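Local coordinates for protein albumin-1 (Psophocarpus tetragonolobus, PDB 1WBA) that serves as a 2S seed storage protein of the winged bean and belongs to the leguminous Kunitz-type inhibitor family, at residues A[55-60]-A[78-83]; A[128-133]-A[167-172]. One frame throughout, in Å; residues are numbered along the deposited sequence.

Interaction 1: residues A[55-60]-A[78-83]; sequences YATSIS and LKINFA
Strands 56-60 and 78-82 pair antiparallel, their axes at 157°, with hydrogen-bonded pairs at S58-N81 and S60-K79 and non-hydrogen-bonded pairs at T57-F82 and I59-I80. The S60-K79 pair closes with S60 N to K79 O at 3.0 Å and K79 N to S60 O at 2.8 Å. S58 and N81 likewise exchange two backbone bonds. One more bond lies beyond strand 78-82: A83 N reaches A56 O at 2.9 Å, nearly straight at its hydrogen but with the donor above the carbonyl plane. Y55 and F82 form an offset edge-to-face pair. The edge of Y55 is turned toward the face of F82, the planes are at 82°, and the centroids are 5.8 Å apart. With CG anti to the carbonyl carbon (chi1 -66°), Y55 brings its CD2 to 4.0 Å from F82 CE1. Y55 CB touches F82 CD1 at 3.6 Å. T57 sends two groups across: CB meets I80 CG2, and CG2 packs near F82 CD1. I59 and I80 share one face of the sheet. There I59 CG2 meets L78 CD1 at 3.9 Å. The other face carries S58, S60, K79 and N81 and is more polar. A water here donates to K79 O, is hydrogen-bonded to S60 OG at 3.0 Å, and gives a weak bond to S58 O. The two-stranded ladder belongs to the antiparallel sheet of the Kunitz-type beta-trefoil fold. Strand 17-23 pairs with strand 56-61, and T57 OG1 is hydrogen-bonded to Y19 O. W92 of strand 92-97 touches T57 and I80 and meets the F82 ring, while strand 30-33 packs against Y55 and F82.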
loop_
_atom_site.group_PDB
_atom_site.type_symbol
_atom_site.label_atom_id
_atom_site.label_comp_id
_atom_site.label_asym_id
_atom_site.label_seq_id
_atom_site.Cartn_x
_atom_site.Cartn_y
_atom_site.Cartn_z
ATOM N N TYR A 55 -7.564 -1.415 7.968
ATOM C CA TYR A 55 -6.505 -2.202 8.592
ATOM C C TYR A 55 -5.196 -1.413 8.774
ATOM O O TYR A 55 -4.786 -0.632 7.892
ATOM C CB TYR A 55 -6.220 -3.465 7.772
ATOM C CG TYR A 55 -7.345 -4.495 7.726
ATOM C CD1 TYR A 55 -8.095 -4.803 8.868
ATOM C CD2 TYR A 55 -7.626 -5.196 6.547
ATOM C CE1 TYR A 55 -9.087 -5.794 8.835
ATOM C CE2 TYR A 55 -8.615 -6.186 6.504
ATOM C CZ TYR A 55 -9.342 -6.476 7.648
ATOM O OH TYR A 55 -10.316 -7.445 7.610
ATOM N N ALA A 56 -4.533 -1.645 9.906
ATOM C CA ALA A 56 -3.267 -0.988 10.205
ATOM C C ALA A 56 -2.164 -1.790 9.529
ATOM O O ALA A 56 -2.277 -3.009 9.374
ATOM C CB ALA A 56 -3.035 -0.953 11.701
ATOM N N THR A 57 -1.092 -1.104 9.150
ATOM C CA THR A 57 0.045 -1.723 8.495
ATOM C C THR A 57 1.371 -1.259 9.109
ATOM O O THR A 57 1.481 -0.126 9.598
ATOM C CB THR A 57 0.115 -1.315 6.994
ATOM O OG1 THR A 57 -0.068 0.103 6.879
ATOM C CG2 THR A 57 -0.958 -2.008 6.174
ATOM N N SER A 58 2.353 -2.152 9.147
ATOM C CA SER A 58 3.694 -1.769 9.593
ATOM C C SER A 58 4.380 -1.329 8.308
ATOM O O SER A 58 4.169 -1.939 7.235
ATOM C CB SER A 58 4.460 -2.956 10.161
ATOM O OG SER A 58 3.745 -3.501 11.243
ATOM N N ILE A 59 5.169 -0.266 8.403
ATOM C CA ILE A 59 5.895 0.268 7.259
ATOM C C ILE A 59 7.373 0.206 7.655
ATOM O O ILE A 59 7.790 0.825 8.641
ATOM C CB ILE A 59 5.431 1.713 6.947
ATOM C CG1 ILE A 59 3.918 1.710 6.688
ATOM C CG2 ILE A 59 6.192 2.262 5.748
ATOM C CD1 ILE A 59 3.317 3.048 6.471
ATOM N N SER A 60 8.138 -0.603 6.925
ATOM C CA SER A 60 9.555 -0.829 7.226
ATOM C C SER A 60 10.480 -0.641 6.044
ATOM O O SER A 60 10.094 -0.871 4.901
ATOM C CB SER A 60 9.739 -2.275 7.716
ATOM O OG SER A 60 8.814 -2.581 8.746
ATOM N N LEU A 78 10.498 0.353 0.650
ATOM C CA LEU A 78 9.779 -0.192 1.795
ATOM C C LEU A 78 9.108 -1.517 1.582
ATOM O O LEU A 78 8.771 -1.894 0.458
ATOM C CB LEU A 78 8.649 0.764 2.184
ATOM C CG LEU A 78 8.979 2.249 2.224
ATOM C CD1 LEU A 78 7.678 3.015 2.275
ATOM C CD2 LEU A 78 9.889 2.559 3.418
ATOM N N LYS A 79 8.827 -2.156 2.708
ATOM C CA LYS A 79 8.092 -3.401 2.772
ATOM C C LYS A 79 6.891 -2.999 3.630
ATOM O O LYS A 79 7.052 -2.294 4.638
ATOM C CB LYS A 79 8.914 -4.489 3.463
ATOM C CG LYS A 79 8.142 -5.783 3.693
ATOM C CD LYS A 79 9.076 -6.970 3.943
ATOM C CE LYS A 79 9.637 -7.544 2.623
ATOM N NZ LYS A 79 10.507 -6.607 1.823
ATOM N N ILE A 80 5.685 -3.372 3.200
ATOM C CA ILE A 80 4.471 -3.031 3.935
ATOM C C ILE A 80 3.746 -4.309 4.283
ATOM O O ILE A 80 3.612 -5.186 3.444
ATOM C CB ILE A 80 3.549 -2.102 3.097
ATOM C CG1 ILE A 80 4.276 -0.780 2.800
ATOM C CG2 ILE A 80 2.258 -1.806 3.850
ATOM C CD1 ILE A 80 3.513 0.197 1.925
ATOM N N ASN A 81 3.325 -4.445 5.530
ATOM C CA ASN A 81 2.600 -5.644 5.926
ATOM C C ASN A 81 1.478 -5.325 6.898
ATOM O O ASN A 81 1.548 -4.338 7.630
ATOM C CB ASN A 81 3.552 -6.698 6.505
ATOM C CG ASN A 81 4.101 -6.324 7.884
ATOM O OD1 ASN A 81 3.438 -6.526 8.898
ATOM N ND2 ASN A 81 5.326 -5.817 7.926
ATOM N N PHE A 82 0.406 -6.114 6.872
ATOM C CA PHE A 82 -0.704 -5.880 7.796
ATOM C C PHE A 82 -0.240 -6.176 9.222
ATOM O O PHE A 82 0.442 -7.163 9.475
ATOM C CB PHE A 82 -1.928 -6.704 7.397
ATOM C CG PHE A 82 -2.594 -6.201 6.159
ATOM C CD1 PHE A 82 -3.345 -5.038 6.196
ATOM C CD2 PHE A 82 -2.429 -6.864 4.941
ATOM C CE1 PHE A 82 -3.932 -4.519 5.038
ATOM C CE2 PHE A 82 -3.009 -6.358 3.772
ATOM C CZ PHE A 82 -3.761 -5.182 3.818
ATOM N N ALA A 83 -0.625 -5.315 10.146
ATOM C CA ALA A 83 -0.176 -5.431 11.520
ATOM C C ALA A 83 -1.129 -6.115 12.462
ATOM O O ALA A 83 -0.738 -6.566 13.532
ATOM C CB ALA A 83 0.171 -4.042 12.049
HETATM O O HOH W 1 6.762 -3.962 7.131
#

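Interaction 2: residues A[128-133]-A[167-172]; sequences RTYKLL and VKFHRH
The F169 ring has Y130 CG in plane at its edge and L132 CD2 also at the edge, near its plane. L132 CD2 lies 4.0 Å from F169 CZ. Y130 CB is 3.8 Å from F169 CE2 and approaches obliquely. The Y130 and F169 rings are inclined at 45°, in neither a stack nor an edge-to-face pair. With CG anti to the carbonyl carbon (chi1 -61°), the F169 ring reaches back to strand 130-133. With an alanine here the ring is lost, which would probably leave a gap beside Y130 CB and L132 CD2. The backbones join at one antiparallel hydrogen-bonded pair: Y130 N to V167 O and V167 N to Y130 O, both 2.8 Å. The strands then diverge, their axes at 98°. Past the pair a water bridges the gap, donating to R128 O and accepting from F169 N at 2.8 Å. K168 CG packs against R128 O at 3.4 Å, and its NZ ends near R128 CB. The phenol of Y130 is held by Y6 N. This single bridge joins strands 130-136 and 166-171 in the sheet of the Kunitz-type beta-trefoil fold. Strand 130-136 also pairs with 116-122, whose I120 touches Y130 and L132, and with 142-148. Strand 166-171 pairs with 17-23, whose I21 meets V167 and F169.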
loop_
_atom_site.group_PDB
_atom_site.type_symbol
_atom_site.label_atom_id
_atom_site.label_comp_id
_atom_site.label_asym_id
_atom_site.label_seq_id
_atom_site.Cartn_x
_atom_site.Cartn_y
_atom_site.Cartn_z
ATOM N N ARG A 128 1.166 16.889 4.632
ATOM C CA ARG A 128 0.994 15.551 5.196
ATOM C C ARG A 128 0.158 14.613 4.324
ATOM O O ARG A 128 -0.435 13.646 4.824
ATOM C CB ARG A 128 0.413 15.637 6.620
ATOM C CG ARG A 128 1.179 16.567 7.550
ATOM C CD ARG A 128 0.401 16.891 8.823
ATOM N NE ARG A 128 1.059 17.962 9.570
ATOM C CZ ARG A 128 0.601 18.513 10.697
ATOM N NH1 ARG A 128 -0.540 18.110 11.241
ATOM N NH2 ARG A 128 1.318 19.446 11.313
ATOM N N THR A 129 0.070 14.926 3.035
ATOM C CA THR A 129 -0.644 14.063 2.112
ATOM C C THR A 129 0.428 13.388 1.218
ATOM O O THR A 129 1.388 14.029 0.772
ATOM C CB THR A 129 -1.712 14.816 1.281
ATOM O OG1 THR A 129 -1.085 15.783 0.439
ATOM C CG2 THR A 129 -2.728 15.487 2.197
ATOM N N TYR A 130 0.261 12.093 0.970
ATOM C CA TYR A 130 1.224 11.318 0.199
ATOM C C TYR A 130 0.587 10.387 -0.808
ATOM O O TYR A 130 -0.620 10.217 -0.829
ATOM C CB TYR A 130 2.048 10.473 1.177
ATOM C CG TYR A 130 2.838 11.340 2.094
ATOM C CD1 TYR A 130 4.079 11.820 1.702
ATOM C CD2 TYR A 130 2.304 11.776 3.300
ATOM C CE1 TYR A 130 4.778 12.718 2.480
ATOM C CE2 TYR A 130 2.995 12.683 4.103
ATOM C CZ TYR A 130 4.233 13.150 3.681
ATOM O OH TYR A 130 4.948 14.020 4.462
ATOM N N LYS A 131 1.421 9.790 -1.649
ATOM C CA LYS A 131 0.964 8.806 -2.623
ATOM C C LYS A 131 1.960 7.670 -2.521
ATOM O O LYS A 131 3.088 7.863 -2.054
ATOM C CB LYS A 131 0.929 9.371 -4.044
ATOM C CG LYS A 131 2.262 9.745 -4.599
ATOM C CD LYS A 131 2.110 10.192 -6.016
ATOM C CE LYS A 131 3.397 10.778 -6.512
ATOM N NZ LYS A 131 3.325 11.057 -7.967
ATOM N N LEU A 132 1.524 6.479 -2.921
ATOM C CA LEU A 132 2.357 5.270 -2.876
ATOM C C LEU A 132 2.757 4.871 -4.291
ATOM O O LEU A 132 1.968 5.005 -5.220
ATOM C CB LEU A 132 1.581 4.129 -2.201
ATOM C CG LEU A 132 1.100 4.359 -0.764
ATOM C CD1 LEU A 132 0.306 3.146 -0.277
ATOM C CD2 LEU A 132 2.270 4.618 0.156
ATOM N N LEU A 133 3.994 4.427 -4.462
ATOM C CA LEU A 133 4.454 4.009 -5.770
ATOM C C LEU A 133 5.016 2.608 -5.616
ATOM O O LEU A 133 5.290 2.158 -4.503
ATOM C CB LEU A 133 5.547 4.952 -6.299
ATOM C CG LEU A 133 5.169 6.438 -6.500
ATOM C CD1 LEU A 133 5.727 7.274 -5.398
ATOM C CD2 LEU A 133 5.640 6.934 -7.816
ATOM N N VAL A 167 -3.133 9.678 0.183
ATOM C CA VAL A 167 -3.429 9.196 1.521
ATOM C C VAL A 167 -2.742 10.001 2.622
ATOM O O VAL A 167 -1.904 10.867 2.355
ATOM C CB VAL A 167 -2.954 7.709 1.666
ATOM C CG1 VAL A 167 -3.601 6.839 0.605
ATOM C CG2 VAL A 167 -1.427 7.619 1.526
ATOM N N LYS A 168 -3.120 9.676 3.851
ATOM C CA LYS A 168 -2.557 10.234 5.061
ATOM C C LYS A 168 -2.237 9.024 5.931
ATOM O O LYS A 168 -2.900 7.995 5.825
ATOM C CB LYS A 168 -3.573 11.113 5.791
ATOM C CG LYS A 168 -3.565 12.574 5.405
ATOM C CD LYS A 168 -4.561 13.325 6.267
ATOM C CE LYS A 168 -4.403 14.820 6.125
ATOM N NZ LYS A 168 -3.065 15.244 6.612
ATOM N N PHE A 169 -1.210 9.132 6.767
ATOM C CA PHE A 169 -0.822 8.048 7.663
ATOM C C PHE A 169 -1.200 8.417 9.089
ATOM O O PHE A 169 -0.739 9.424 9.616
ATOM C CB PHE A 169 0.695 7.788 7.591
ATOM C CG PHE A 169 1.180 7.384 6.222
ATOM C CD1 PHE A 169 1.098 6.055 5.806
ATOM C CD2 PHE A 169 1.693 8.330 5.341
ATOM C CE1 PHE A 169 1.509 5.674 4.520
ATOM C CE2 PHE A 169 2.107 7.961 4.060
ATOM C CZ PHE A 169 2.013 6.624 3.652
ATOM N N HIS A 170 -2.065 7.621 9.706
ATOM C CA HIS A 170 -2.476 7.874 11.084
ATOM C C HIS A 170 -1.719 6.961 12.016
ATOM O O HIS A 170 -1.702 5.741 11.820
ATOM C CB HIS A 170 -3.980 7.682 11.243
ATOM C CG HIS A 170 -4.777 8.744 10.553
ATOM N ND1 HIS A 170 -5.023 8.727 9.200
ATOM C CD2 HIS A 170 -5.310 9.897 11.021
ATOM C CE1 HIS A 170 -5.673 9.827 8.856
ATOM N NE2 HIS A 170 -5.858 10.553 9.944
ATOM N N ARG A 171 -1.042 7.548 12.992
ATOM C CA ARG A 171 -0.265 6.749 13.923
ATOM C C ARG A 171 -1.233 5.812 14.641
ATOM O O ARG A 171 -2.316 6.231 15.062
ATOM C CB ARG A 171 0.495 7.644 14.912
ATOM C CG ARG A 171 1.514 6.899 15.760
ATOM N N HIS A 172 -0.878 4.533 14.690
ATOM C CA HIS A 172 -1.720 3.533 15.329
ATOM C C HIS A 172 -0.916 2.708 16.341
ATOM O O HIS A 172 0.269 2.412 16.069
ATOM C CB HIS A 172 -2.362 2.643 14.255
ATOM C CG HIS A 172 -2.745 1.288 14.743
ATOM N ND1 HIS A 172 -1.822 0.276 14.936
ATOM C CD2 HIS A 172 -3.948 0.757 15.071
ATOM C CE1 HIS A 172 -2.433 -0.809 15.358
ATOM N NE2 HIS A 172 -3.727 -0.546 15.450
HETATM O O HOH W 2 0.166 11.544 6.750
#

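In the fold
Interaction 1 closes before interaction 2 opens along the chain, and their centres lie 12 Å apart. Both belong to the same curled antiparallel sheet. Strand 17-23 joins them, pairing with 56-61 from interaction 1 and with 166-171 from interaction 2. The two also touch directly: I59 CD1 packs on F169 CE1 at 3.7 Å, and A56 CB meets H172 ND1 at 3.7 Å. Interaction 2 ties the C-terminal strand to 130-136, whereas interaction 1 joins strands from the first half of the chain. Strand 17-23 and the contact of I59 with F169 bring the early pair and the late pair together in one beta-trefoil fold, the scaffold of this helix-free seed protein.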